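Local atomic coordinates of multisubunit Na+/H+ antiporter, A subunit (Anoxybacillus flavithermus, PDB entry 6Z16), a protein that probably takes part in exchanging sodium ions for protons across the cell membrane, as the A subunit of a multisubunit Mrp-type antiporter. Residues A[639-645]-A[752-758]; A[651-656]-A[688-693]; A[668-672]-A[725-730]. All blocks are in the same frame, centred on the assembly; numbering follows the deposited sequence.

Interaction 1. Residues A[639-645]-A[752-758]; sequences HIDLSRL and FLAYAGK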
loop_
_atom_site.group_PDB
_atom_site.type_symbol
_atom_site.label_atom_id
_atom_site.label_comp_id
_atom_site.label_asym_id
_atom_site.label_seq_id
_atom_site.Cartn_x
_atom_site.Cartn_y
_atom_site.Cartn_z
ATOM N N HIS A 639 -67.574 12.940 -10.593
ATOM C CA HIS A 639 -66.592 12.681 -9.538
ATOM C C HIS A 639 -65.203 13.210 -9.903
ATOM O O HIS A 639 -64.253 12.459 -10.126
ATOM C CB HIS A 639 -66.543 11.193 -9.178
ATOM C CG HIS A 639 -65.750 10.898 -7.942
ATOM N ND1 HIS A 639 -64.392 10.667 -7.970
ATOM C CD2 HIS A 639 -66.120 10.817 -6.643
ATOM C CE1 HIS A 639 -63.962 10.443 -6.740
ATOM N NE2 HIS A 639 -64.990 10.531 -5.917
ATOM N N ILE A 640 -65.112 14.530 -10.003
ATOM C CA ILE A 640 -63.817 15.194 -10.047
ATOM C C ILE A 640 -63.382 15.427 -8.607
ATOM O O ILE A 640 -63.962 16.253 -7.897
ATOM C CB ILE A 640 -63.877 16.504 -10.834
ATOM C CG1 ILE A 640 -64.240 16.225 -12.289
ATOM C CG2 ILE A 640 -62.557 17.232 -10.746
ATOM C CD1 ILE A 640 -63.234 15.360 -12.993
ATOM N N ASP A 641 -62.382 14.677 -8.163
ATOM C CA ASP A 641 -61.867 14.767 -6.802
ATOM C C ASP A 641 -60.469 15.365 -6.885
ATOM O O ASP A 641 -59.558 14.753 -7.450
ATOM C CB ASP A 641 -61.856 13.394 -6.133
ATOM C CG ASP A 641 -61.649 13.468 -4.627
ATOM O OD1 ASP A 641 -61.509 14.580 -4.080
ATOM O OD2 ASP A 641 -61.629 12.400 -3.982
ATOM N N LEU A 642 -60.308 16.560 -6.329
ATOM C CA LEU A 642 -59.038 17.267 -6.332
ATOM C C LEU A 642 -58.191 16.954 -5.108
ATOM O O LEU A 642 -57.186 17.631 -4.875
ATOM C CB LEU A 642 -59.285 18.772 -6.419
ATOM C CG LEU A 642 -59.928 19.263 -7.713
ATOM C CD1 LEU A 642 -60.322 20.720 -7.583
ATOM C CD2 LEU A 642 -58.976 19.068 -8.884
ATOM N N SER A 643 -58.571 15.947 -4.324
ATOM C CA SER A 643 -57.849 15.635 -3.102
ATOM C C SER A 643 -56.567 14.857 -3.350
ATOM O O SER A 643 -55.692 14.853 -2.481
ATOM C CB SER A 643 -58.741 14.847 -2.146
ATOM O OG SER A 643 -58.020 14.478 -0.989
ATOM N N ARG A 644 -56.438 14.184 -4.496
ATOM C CA ARG A 644 -55.193 13.486 -4.794
ATOM C C ARG A 644 -54.064 14.472 -5.091
ATOM O O ARG A 644 -52.895 14.174 -4.814
ATOM C CB ARG A 644 -55.388 12.516 -5.972
ATOM C CG ARG A 644 -54.143 11.687 -6.250
ATOM C CD ARG A 644 -54.105 10.864 -7.503
ATOM N NE ARG A 644 -54.681 9.537 -7.466
ATOM C CZ ARG A 644 -54.619 8.723 -8.510
ATOM N NH1 ARG A 644 -55.127 7.516 -8.452
ATOM N NH2 ARG A 644 -54.003 9.115 -9.610
ATOM N N LEU A 645 -54.409 15.668 -5.579
ATOM C CA LEU A 645 -53.445 16.639 -6.092
ATOM C C LEU A 645 -52.445 17.087 -5.028
ATOM O O LEU A 645 -52.790 17.259 -3.857
ATOM C CB LEU A 645 -54.185 17.865 -6.637
ATOM C CG LEU A 645 -54.754 17.938 -8.059
ATOM C CD1 LEU A 645 -53.655 17.838 -9.092
ATOM C CD2 LEU A 645 -55.833 16.904 -8.324
ATOM N N PHE A 752 -56.323 14.757 -16.975
ATOM C CA PHE A 752 -56.960 15.298 -15.779
ATOM C C PHE A 752 -58.115 14.427 -15.303
ATOM O O PHE A 752 -58.287 14.235 -14.095
ATOM C CB PHE A 752 -57.453 16.722 -16.005
ATOM C CG PHE A 752 -58.236 17.257 -14.844
ATOM C CD1 PHE A 752 -57.607 17.547 -13.653
ATOM C CD2 PHE A 752 -59.606 17.441 -14.935
ATOM C CE1 PHE A 752 -58.321 18.021 -12.573
ATOM C CE2 PHE A 752 -60.324 17.913 -13.861
ATOM C CZ PHE A 752 -59.680 18.205 -12.680
ATOM N N LEU A 753 -58.925 13.905 -16.229
ATOM C CA LEU A 753 -60.048 13.056 -15.838
ATOM C C LEU A 753 -59.575 11.735 -15.249
ATOM O O LEU A 753 -60.181 11.218 -14.304
ATOM C CB LEU A 753 -60.959 12.810 -17.039
ATOM C CG LEU A 753 -61.849 13.959 -17.500
ATOM C CD1 LEU A 753 -62.433 13.641 -18.852
ATOM C CD2 LEU A 753 -62.949 14.182 -16.492
ATOM N N ALA A 754 -58.484 11.184 -15.785
ATOM C CA ALA A 754 -57.977 9.908 -15.305
ATOM C C ALA A 754 -57.288 10.057 -13.962
ATOM O O ALA A 754 -57.445 9.202 -13.085
ATOM C CB ALA A 754 -57.016 9.310 -16.327
ATOM N N TYR A 755 -56.535 11.140 -13.775
ATOM C CA TYR A 755 -55.758 11.276 -12.552
ATOM C C TYR A 755 -56.628 11.621 -11.350
ATOM O O TYR A 755 -56.257 11.312 -10.215
ATOM C CB TYR A 755 -54.681 12.337 -12.743
ATOM C CG TYR A 755 -53.709 12.415 -11.600
ATOM C CD1 TYR A 755 -52.692 11.483 -11.473
ATOM C CD2 TYR A 755 -53.819 13.409 -10.637
ATOM C CE1 TYR A 755 -51.806 11.540 -10.424
ATOM C CE2 TYR A 755 -52.940 13.476 -9.589
ATOM C CZ TYR A 755 -51.927 12.546 -9.492
ATOM O OH TYR A 755 -51.051 12.610 -8.436
ATOM N N ALA A 756 -57.783 12.237 -11.565
ATOM C CA ALA A 756 -58.573 12.795 -10.477
ATOM C C ALA A 756 -59.936 12.132 -10.351
ATOM O O ALA A 756 -60.948 12.801 -10.155
ATOM C CB ALA A 756 -58.735 14.299 -10.655
ATOM N N GLY A 757 -59.985 10.806 -10.445
ATOM C CA GLY A 757 -61.236 10.091 -10.277
ATOM C C GLY A 757 -61.227 9.139 -9.099
ATOM O O GLY A 757 -60.706 9.478 -8.033
ATOM N N LYS A 758 -61.807 7.955 -9.267
ATOM C CA LYS A 758 -61.700 6.892 -8.278
ATOM C C LYS A 758 -60.524 5.990 -8.620
ATOM O O LYS A 758 -60.089 5.912 -9.771
ATOM C CB LYS A 758 -62.984 6.068 -8.202
ATOM C CG LYS A 758 -64.156 6.822 -7.625
ATOM C CD LYS A 758 -65.366 5.921 -7.464
ATOM C CE LYS A 758 -66.568 6.703 -6.958
ATOM N NZ LYS A 758 -66.345 7.209 -5.581
#

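Interaction 2. Residues A[651-656]-A[688-693]; sequences YEVVLA and LFFVLF. With PTY (phosphatidylethanolamine), chain U.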
loop_
_atom_site.group_PDB
_atom_site.type_symbol
_atom_site.label_atom_id
_atom_site.label_comp_id
_atom_site.label_asym_id
_atom_site.label_seq_id
_atom_site.Cartn_x
_atom_site.Cartn_y
_atom_site.Cartn_z
ATOM N N TYR A 651 -40.200 25.952 -7.832
ATOM C CA TYR A 651 -39.154 25.512 -8.751
ATOM C C TYR A 651 -39.745 24.860 -9.992
ATOM O O TYR A 651 -39.287 25.110 -11.117
ATOM C CB TYR A 651 -38.231 24.536 -8.031
ATOM C CG TYR A 651 -37.652 25.095 -6.757
ATOM C CD1 TYR A 651 -36.577 25.961 -6.787
ATOM C CD2 TYR A 651 -38.188 24.755 -5.519
ATOM C CE1 TYR A 651 -36.054 26.487 -5.629
ATOM C CE2 TYR A 651 -37.665 25.271 -4.348
ATOM C CZ TYR A 651 -36.596 26.136 -4.411
ATOM O OH TYR A 651 -36.067 26.652 -3.250
ATOM N N GLU A 652 -40.784 24.045 -9.803
ATOM C CA GLU A 652 -41.471 23.423 -10.925
ATOM C C GLU A 652 -42.217 24.451 -11.761
ATOM O O GLU A 652 -42.306 24.295 -12.981
ATOM C CB GLU A 652 -42.427 22.344 -10.417
ATOM C CG GLU A 652 -41.744 21.118 -9.821
ATOM C CD GLU A 652 -41.388 21.288 -8.360
ATOM O OE1 GLU A 652 -41.712 22.349 -7.796
ATOM O OE2 GLU A 652 -40.792 20.364 -7.768
ATOM N N VAL A 653 -42.723 25.517 -11.129
ATOM C CA VAL A 653 -43.387 26.596 -11.861
ATOM C C VAL A 653 -42.400 27.302 -12.781
ATOM O O VAL A 653 -42.676 27.524 -13.970
ATOM C CB VAL A 653 -44.038 27.585 -10.878
ATOM C CG1 VAL A 653 -44.597 28.786 -11.610
ATOM C CG2 VAL A 653 -45.129 26.907 -10.079
ATOM N N VAL A 654 -41.222 27.637 -12.250
ATOM C CA VAL A 654 -40.227 28.357 -13.039
ATOM C C VAL A 654 -39.679 27.471 -14.153
ATOM O O VAL A 654 -39.493 27.921 -15.295
ATOM C CB VAL A 654 -39.114 28.887 -12.118
ATOM C CG1 VAL A 654 -38.033 29.592 -12.917
ATOM C CG2 VAL A 654 -39.697 29.828 -11.085
ATOM N N LEU A 655 -39.484 26.182 -13.867
ATOM C CA LEU A 655 -38.986 25.288 -14.902
ATOM C C LEU A 655 -40.048 24.997 -15.962
ATOM O O LEU A 655 -39.713 24.825 -17.142
ATOM C CB LEU A 655 -38.462 24.008 -14.260
ATOM C CG LEU A 655 -37.727 23.045 -15.184
ATOM C CD1 LEU A 655 -36.578 23.759 -15.838
ATOM C CD2 LEU A 655 -37.225 21.880 -14.389
ATOM N N ALA A 656 -41.329 24.999 -15.580
ATOM C CA ALA A 656 -42.394 24.835 -16.559
ATOM C C ALA A 656 -42.489 26.038 -17.483
ATOM O O ALA A 656 -42.708 25.876 -18.688
ATOM C CB ALA A 656 -43.722 24.607 -15.853
ATOM N N LEU A 688 -33.799 18.208 -15.906
ATOM C CA LEU A 688 -33.868 18.978 -14.665
ATOM C C LEU A 688 -35.183 18.740 -13.920
ATOM O O LEU A 688 -35.207 18.791 -12.684
ATOM C CB LEU A 688 -33.652 20.461 -14.959
ATOM C CG LEU A 688 -33.527 21.409 -13.766
ATOM C CD1 LEU A 688 -32.380 20.990 -12.869
ATOM C CD2 LEU A 688 -33.316 22.825 -14.256
ATOM N N PHE A 689 -36.273 18.464 -14.645
ATOM C CA PHE A 689 -37.491 17.972 -13.995
ATOM C C PHE A 689 -37.259 16.633 -13.311
ATOM O O PHE A 689 -37.780 16.390 -12.216
ATOM C CB PHE A 689 -38.641 17.811 -14.989
ATOM C CG PHE A 689 -39.381 19.072 -15.301
ATOM C CD1 PHE A 689 -40.160 19.676 -14.333
ATOM C CD2 PHE A 689 -39.386 19.596 -16.579
ATOM C CE1 PHE A 689 -40.874 20.816 -14.609
ATOM C CE2 PHE A 689 -40.103 20.732 -16.866
ATOM C CZ PHE A 689 -40.852 21.341 -15.879
ATOM N N PHE A 690 -36.516 15.738 -13.968
ATOM C CA PHE A 690 -36.215 14.430 -13.391
ATOM C C PHE A 690 -35.391 14.560 -12.116
ATOM O O PHE A 690 -35.594 13.800 -11.163
ATOM C CB PHE A 690 -35.482 13.569 -14.415
ATOM C CG PHE A 690 -36.361 13.040 -15.511
ATOM C CD1 PHE A 690 -37.729 12.926 -15.333
ATOM C CD2 PHE A 690 -35.813 12.670 -16.728
ATOM C CE1 PHE A 690 -38.532 12.440 -16.342
ATOM C CE2 PHE A 690 -36.609 12.188 -17.739
ATOM C CZ PHE A 690 -37.969 12.073 -17.548
ATOM N N VAL A 691 -34.454 15.514 -12.092
ATOM C CA VAL A 691 -33.751 15.861 -10.854
ATOM C C VAL A 691 -34.737 16.364 -9.812
ATOM O O VAL A 691 -34.733 15.929 -8.656
ATOM C CB VAL A 691 -32.661 16.915 -11.128
ATOM C CG1 VAL A 691 -32.058 17.400 -9.832
ATOM C CG2 VAL A 691 -31.578 16.360 -12.018
ATOM N N LEU A 692 -35.626 17.260 -10.224
ATOM C CA LEU A 692 -36.499 17.949 -9.289
ATOM C C LEU A 692 -37.663 17.087 -8.818
ATOM O O LEU A 692 -38.201 17.343 -7.736
ATOM C CB LEU A 692 -36.989 19.233 -9.953
ATOM C CG LEU A 692 -37.747 20.295 -9.182
ATOM C CD1 LEU A 692 -36.917 20.767 -8.017
ATOM C CD2 LEU A 692 -37.993 21.430 -10.143
ATOM N N PHE A 693 -38.053 16.065 -9.582
ATOM C CA PHE A 693 -39.065 15.115 -9.141
ATOM C C PHE A 693 -38.470 13.825 -8.592
ATOM O O PHE A 693 -39.149 12.791 -8.612
ATOM C CB PHE A 693 -40.044 14.786 -10.267
ATOM C CG PHE A 693 -40.948 15.918 -10.630
ATOM C CD1 PHE A 693 -41.881 16.382 -9.721
ATOM C CD2 PHE A 693 -40.923 16.466 -11.897
ATOM C CE1 PHE A 693 -42.726 17.411 -10.051
ATOM C CE2 PHE A 693 -41.775 17.490 -12.232
ATOM C CZ PHE A 693 -42.678 17.963 -11.309
HETATM C C1 PTY U . -34.811 33.818 -31.470
HETATM C C2 PTY U . -30.464 33.848 -35.427
HETATM C C3 PTY U . -31.714 33.994 -36.319
HETATM O O4 PTY U . -35.257 33.044 -30.333
HETATM C C5 PTY U . -34.740 33.719 -34.006
HETATM C C6 PTY U . -35.067 33.005 -32.717
HETATM O O7 PTY U . -36.403 32.385 -32.718
HETATM C C8 PTY U . -37.551 33.106 -32.743
HETATM O O10 PTY U . -37.617 34.304 -32.844
HETATM C C11 PTY U . -38.742 32.203 -32.643
HETATM C C12 PTY U . -39.830 32.725 -31.717
HETATM C C13 PTY U . -39.346 32.971 -30.297
HETATM C C14 PTY U . -40.457 32.893 -29.265
HETATM C C15 PTY U . -40.056 33.366 -27.886
HETATM C C16 PTY U . -40.997 32.908 -26.786
HETATM C C17 PTY U . -40.823 33.671 -25.492
HETATM C C18 PTY U . -41.276 32.923 -24.259
HETATM C C19 PTY U . -42.757 32.595 -24.204
HETATM C C20 PTY U . -43.127 31.831 -22.944
HETATM C C21 PTY U . -44.609 31.572 -22.758
HETATM C C22 PTY U . -44.922 30.756 -21.512
HETATM C C23 PTY U . -46.383 30.364 -21.384
HETATM C C24 PTY U . -47.288 31.482 -20.896
HETATM C C25 PTY U . -47.089 31.833 -19.430
HETATM C C26 PTY U . -47.380 30.683 -18.477
HETATM C C30 PTY U . -35.677 33.724 -29.267
HETATM C C31 PTY U . -36.172 32.805 -28.191
HETATM O O30 PTY U . -35.666 34.922 -29.192
HETATM C C32 PTY U . -35.284 32.796 -26.957
HETATM C C33 PTY U . -35.860 31.960 -25.834
HETATM C C34 PTY U . -37.170 32.499 -25.297
HETATM C C35 PTY U . -37.038 33.245 -23.984
HETATM C C36 PTY U . -36.656 32.348 -22.823
HETATM C C37 PTY U . -36.739 33.033 -21.475
HETATM C C38 PTY U . -36.854 32.071 -20.307
HETATM C C39 PTY U . -37.177 32.765 -18.996
HETATM C C40 PTY U . -37.465 31.817 -17.850
HETATM C C41 PTY U . -36.289 30.940 -17.463
HETATM C C42 PTY U . -36.637 29.916 -16.400
HETATM C C43 PTY U . -35.535 28.932 -16.101
HETATM C C44 PTY U . -36.070 27.603 -15.644
HETATM P P1 PTY U . -34.113 32.812 -36.452
HETATM O O11 PTY U . -32.613 32.925 -35.937
HETATM O O12 PTY U . -34.419 34.102 -37.207
HETATM O O13 PTY U . -34.326 31.575 -37.222
HETATM O O14 PTY U . -35.006 32.832 -35.113
HETATM N N1 PTY U . -29.270 34.095 -36.242
#

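Interaction 3. Residues A[668-672]-A[725-730]; sequences IAKSR and QKQESV. With PTY (phosphatidylethanolamine), chain U.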
loop_
_atom_site.group_PDB
_atom_site.type_symbol
_atom_site.label_atom_id
_atom_site.label_comp_id
_atom_site.label_asym_id
_atom_site.label_seq_id
_atom_site.Cartn_x
_atom_site.Cartn_y
_atom_site.Cartn_z
ATOM N N ILE A 668 -42.029 28.334 -33.537
ATOM C CA ILE A 668 -42.058 29.583 -34.296
ATOM C C ILE A 668 -40.663 29.950 -34.813
ATOM O O ILE A 668 -40.450 31.062 -35.310
ATOM C CB ILE A 668 -42.676 30.718 -33.457
ATOM C CG1 ILE A 668 -43.888 30.202 -32.697
ATOM C CG2 ILE A 668 -43.333 31.782 -34.327
ATOM C CD1 ILE A 668 -44.451 31.186 -31.698
ATOM N N ALA A 669 -39.705 29.035 -34.724
ATOM C CA ALA A 669 -38.361 29.324 -35.202
ATOM C C ALA A 669 -38.328 29.382 -36.720
ATOM O O ALA A 669 -38.911 28.536 -37.403
ATOM C CB ALA A 669 -37.379 28.269 -34.710
ATOM N N LYS A 670 -37.650 30.396 -37.250
ATOM C CA LYS A 670 -37.510 30.508 -38.695
ATOM C C LYS A 670 -36.500 29.503 -39.226
ATOM O O LYS A 670 -36.766 28.806 -40.210
ATOM C CB LYS A 670 -37.118 31.935 -39.081
ATOM C CG LYS A 670 -38.227 32.943 -38.850
ATOM C CD LYS A 670 -37.836 34.341 -39.296
ATOM C CE LYS A 670 -38.980 35.321 -39.061
ATOM N NZ LYS A 670 -38.651 36.708 -39.494
ATOM N N SER A 671 -35.344 29.402 -38.583
ATOM C CA SER A 671 -34.337 28.449 -39.016
ATOM C C SER A 671 -34.494 27.127 -38.268
ATOM O O SER A 671 -35.226 27.017 -37.285
ATOM C CB SER A 671 -32.933 29.015 -38.815
ATOM O OG SER A 671 -31.951 28.091 -39.245
ATOM N N ARG A 672 -33.785 26.113 -38.755
ATOM C CA ARG A 672 -33.893 24.774 -38.193
ATOM C C ARG A 672 -32.889 24.508 -37.080
ATOM O O ARG A 672 -33.174 23.691 -36.196
ATOM C CB ARG A 672 -33.747 23.740 -39.309
ATOM C CG ARG A 672 -34.985 23.651 -40.177
ATOM C CD ARG A 672 -34.880 22.597 -41.249
ATOM N NE ARG A 672 -33.950 22.996 -42.299
ATOM C CZ ARG A 672 -34.301 23.675 -43.383
ATOM N NH1 ARG A 672 -35.563 24.026 -43.561
ATOM N NH2 ARG A 672 -33.394 23.999 -44.292
ATOM N N GLN A 725 -33.190 24.712 -50.608
ATOM C CA GLN A 725 -33.171 24.729 -49.148
ATOM C C GLN A 725 -33.835 25.997 -48.616
ATOM O O GLN A 725 -34.864 25.932 -47.936
ATOM C CB GLN A 725 -31.716 24.593 -48.680
ATOM C CG GLN A 725 -31.469 24.402 -47.194
ATOM C CD GLN A 725 -31.357 25.708 -46.446
ATOM O OE1 GLN A 725 -32.022 25.915 -45.433
ATOM N NE2 GLN A 725 -30.515 26.604 -46.946
ATOM N N LYS A 726 -33.207 27.153 -48.868
ATOM C CA LYS A 726 -33.757 28.511 -48.787
ATOM C C LYS A 726 -34.043 29.014 -47.367
ATOM O O LYS A 726 -34.220 30.224 -47.178
ATOM C CB LYS A 726 -35.030 28.614 -49.637
ATOM C CG LYS A 726 -34.798 28.416 -51.127
ATOM C CD LYS A 726 -36.111 28.353 -51.896
ATOM C CE LYS A 726 -36.766 29.714 -52.002
ATOM N NZ LYS A 726 -35.987 30.631 -52.873
ATOM N N GLN A 727 -34.002 28.116 -46.380
ATOM C CA GLN A 727 -34.189 28.378 -44.945
ATOM C C GLN A 727 -35.450 29.206 -44.658
ATOM O O GLN A 727 -35.398 30.367 -44.248
ATOM C CB GLN A 727 -32.945 29.032 -44.347
ATOM C CG GLN A 727 -32.878 28.898 -42.838
ATOM C CD GLN A 727 -32.845 27.444 -42.417
ATOM O OE1 GLN A 727 -33.839 26.895 -41.944
ATOM N NE2 GLN A 727 -31.699 26.802 -42.611
ATOM N N GLU A 728 -36.599 28.592 -44.912
ATOM C CA GLU A 728 -37.877 29.274 -44.790
ATOM C C GLU A 728 -38.574 28.861 -43.493
ATOM O O GLU A 728 -38.345 27.775 -42.953
ATOM C CB GLU A 728 -38.743 28.977 -46.024
ATOM C CG GLU A 728 -39.903 29.937 -46.276
ATOM C CD GLU A 728 -41.218 29.456 -45.702
ATOM O OE1 GLU A 728 -41.453 28.229 -45.706
ATOM O OE2 GLU A 728 -42.012 30.304 -45.244
ATOM N N SER A 729 -39.421 29.760 -42.989
ATOM C CA SER A 729 -40.119 29.582 -41.722
ATOM C C SER A 729 -41.172 28.477 -41.816
ATOM O O SER A 729 -41.425 27.898 -42.876
ATOM C CB SER A 729 -40.780 30.893 -41.297
ATOM O OG SER A 729 -41.542 30.723 -40.116
ATOM N N VAL A 730 -41.794 28.180 -40.677
ATOM C CA VAL A 730 -42.868 27.195 -40.657
ATOM C C VAL A 730 -44.128 27.834 -41.225
ATOM O O VAL A 730 -44.626 28.836 -40.698
ATOM C CB VAL A 730 -43.099 26.657 -39.241
ATOM C CG1 VAL A 730 -44.286 25.719 -39.226
ATOM C CG2 VAL A 730 -41.861 25.937 -38.747
HETATM C C1 PTY U . -34.811 33.818 -31.470
HETATM C C2 PTY U . -30.464 33.848 -35.427
HETATM C C3 PTY U . -31.714 33.994 -36.319
HETATM O O4 PTY U . -35.257 33.044 -30.333
HETATM C C5 PTY U . -34.740 33.719 -34.006
HETATM C C6 PTY U . -35.067 33.005 -32.717
HETATM O O7 PTY U . -36.403 32.385 -32.718
HETATM C C8 PTY U . -37.551 33.106 -32.743
HETATM O O10 PTY U . -37.617 34.304 -32.844
HETATM C C11 PTY U . -38.742 32.203 -32.643
HETATM C C12 PTY U . -39.830 32.725 -31.717
HETATM C C13 PTY U . -39.346 32.971 -30.297
HETATM C C14 PTY U . -40.457 32.893 -29.265
HETATM C C15 PTY U . -40.056 33.366 -27.886
HETATM C C16 PTY U . -40.997 32.908 -26.786
HETATM C C17 PTY U . -40.823 33.671 -25.492
HETATM C C18 PTY U . -41.276 32.923 -24.259
HETATM C C19 PTY U . -42.757 32.595 -24.204
HETATM C C20 PTY U . -43.127 31.831 -22.944
HETATM C C21 PTY U . -44.609 31.572 -22.758
HETATM C C22 PTY U . -44.922 30.756 -21.512
HETATM C C23 PTY U . -46.383 30.364 -21.384
HETATM C C24 PTY U . -47.288 31.482 -20.896
HETATM C C25 PTY U . -47.089 31.833 -19.430
HETATM C C26 PTY U . -47.380 30.683 -18.477
HETATM C C30 PTY U . -35.677 33.724 -29.267
HETATM C C31 PTY U . -36.172 32.805 -28.191
HETATM O O30 PTY U . -35.666 34.922 -29.192
HETATM C C32 PTY U . -35.284 32.796 -26.957
HETATM C C33 PTY U . -35.860 31.960 -25.834
HETATM C C34 PTY U . -37.170 32.499 -25.297
HETATM C C35 PTY U . -37.038 33.245 -23.984
HETATM C C36 PTY U . -36.656 32.348 -22.823
HETATM C C37 PTY U . -36.739 33.033 -21.475
HETATM C C38 PTY U . -36.854 32.071 -20.307
HETATM C C39 PTY U . -37.177 32.765 -18.996
HETATM C C40 PTY U . -37.465 31.817 -17.850
HETATM C C41 PTY U . -36.289 30.940 -17.463
HETATM C C42 PTY U . -36.637 29.916 -16.400
HETATM C C43 PTY U . -35.535 28.932 -16.101
HETATM C C44 PTY U . -36.070 27.603 -15.644
HETATM P P1 PTY U . -34.113 32.812 -36.452
HETATM O O11 PTY U . -32.613 32.925 -35.937
HETATM O O12 PTY U . -34.419 34.102 -37.207
HETATM O O13 PTY U . -34.326 31.575 -37.222
HETATM O O14 PTY U . -35.006 32.832 -35.113
HETATM N N1 PTY U . -29.270 34.095 -36.242
#

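Interaction 1. Residues A[639-645]-A[752-758]
Tyr755 offers the face of its ring to the shaft of Arg644, whose CD lies 3.4 Å above the ring plane, offset toward the rim beside Tyr755 CZ. The guanidinium rides over the same face, its plane turned 83° to the ring, with Arg644 CZ 4.6 Å from the ring centroid in a cation-pi contact. This arginine is poorly ordered, so its pose is less certain than its course over the ring. A second bump, Ile640, lies over the last turn of helix 734-755: CG2 meets Phe752 CZ at 3.6 Å, while CD1 drops onto Leu753 CD2. Leu642 closes the far side, its CD2 lying at the edge of the Phe752 ring, 3.9 Å from CE1. With CG anti to the backbone N (chi1 174°), the phenylalanine swings its ring up between these two aliphatic knobs. Farther along, His639 lies against Lys758, whose CG sits over one face of the imidazole, 4.0 Å from its centroid.

Through the middle runs one nearly straight hydrogen bond, Asp641 N to Ala756 O, 3.1 Å. Asp641 OD1 also accepts from Ser643 N, forming an Asx turn that shapes the loop. A backbone tie thus fixes the loop across the end of a predicted transmembrane helix, while the arginine covering Tyr755, bonded through NH1 to Ala182 O of a neighbouring antiporter subunit, links the loop to that subunit.

Interaction 2. Residues A[651-656]-A[688-693]
Leu655 presses onto Phe689 where helices 650-667 and 672-692 pack as an antiparallel helical hairpin, their short segments running at 172° to each other with axes 10.9 Å apart. The tight part of the contact centres on this leucine. Its CD2 stands 3.5 Å above the centre of the Phe689 ring in a CH-pi contact only 8° off the ring normal, and its CG approaches the same ring near CZ. The isobutyl group reaches across because CG is anti to the backbone N (chi1 -172°). Its other methyl, CD1, meets Leu688 CD2 at 3.7 Å, so one branch covers the aromatic face and the other extends the apolar seam. Ala656 borders the ring from its edge, with CA near the ring plane.

Leu655 CD2 stays 4.3 Å from Leu692 CD2, a looser spot, and Leu692 is met instead by Tyr651 CB and Glu652. The phenol end of Tyr651 leads away from the partner helix. Glu652 bends at chi2, which lays CG against Phe693 CZ at 3.6 Å and brings the carboxylate over the isobutyl group of Leu692, an apolar setting that would probably disfavour a charge there. A long, weak ion pair with Arg649 may ease that burial.

On another flank, Leu688 and Leu692 pack on Leu41 and Val48 of a neighbouring antiporter subunit. The loose side faces lipid: a phosphatidylethanolamine runs one acyl chain to the hairpin, where its end touches Val654 and Leu655, both part of its pocket. The lipid tail finishes at its terminal carbon, C44, 3.5 Å from the backbone O of Val654.

Interaction 3. Residues A[668-672]-A[725-730]
Gln725 brings its amide oxygen to the edge of the Arg672 guanidinium, near its plane. OE1 faces NH2 closely, but at an angle too poor for a hydrogen bond, and the two flat groups stand 86° apart. Two residues on, Gln727 approaches the same arginine from another direction. Its OE1 lies 3.5 Å above the centre of the guanidinium plane, and it also accepts a weak hydrogen bond from the backbone N of Arg672 (3.3 Å, 126°). The bend of the glutamine at chi2 (60°) folds the amide back over Ser671, whose OG is 3.4 Å from Gln727 CD. With an alanine here, the guanidinium would probably lose the polar atom over its face, and Arg672 N its weak acceptor, leaving the arginine end freer to turn. Glu728 contributes backbone: its O lies 3.3 Å from Lys670 O, two acceptors that cannot bond each other, and it accepts a hydrogen bond from a basic side chain of another protein chain. Ser729 follows, with CB 4.1 Å from Lys670 CG in a loose lateral contact, and Val730 comes last, its CG2 4.2 Å from Ala669 O.

The opposing loop also holds a lipid headgroup. Ser671 N donates to phosphatidylethanolamine O13 (2.8 Å), and Lys670 CB lies beside the same phosphate oxygen. Ser671 thus faces two ways, its N-H on the lipid phosphate and its OG beside Gln727.

In the fold, 668-672 joins helices 650-667 and 672-692, while 725-730 follows helix 696-717 and precedes helix 734-755. Phe717, the last residue of helix 696-717, packs against both Arg672 and Gln727.

In the fold
All three contacts lie on the same side of the chain's centre. Along the sequence, interactions 2 and 3 both fall between the segments of interaction 1, and their own segments alternate. Helix 650-667 runs from interaction 2 to the loop of interaction 3, and helix 672-692 returns, a span of about 30 Å between centres, with nearest atoms about 14 Å apart. One phosphatidylethanolamine follows the same path, its phosphate at the loop and one acyl end at the hairpin. Interaction 1 stands off, about 22 Å from interaction 2 and about 42 Å from interaction 3, centre to centre. A bound potassium ion lies about 9 Å from the Phe689 side chain of interaction 2.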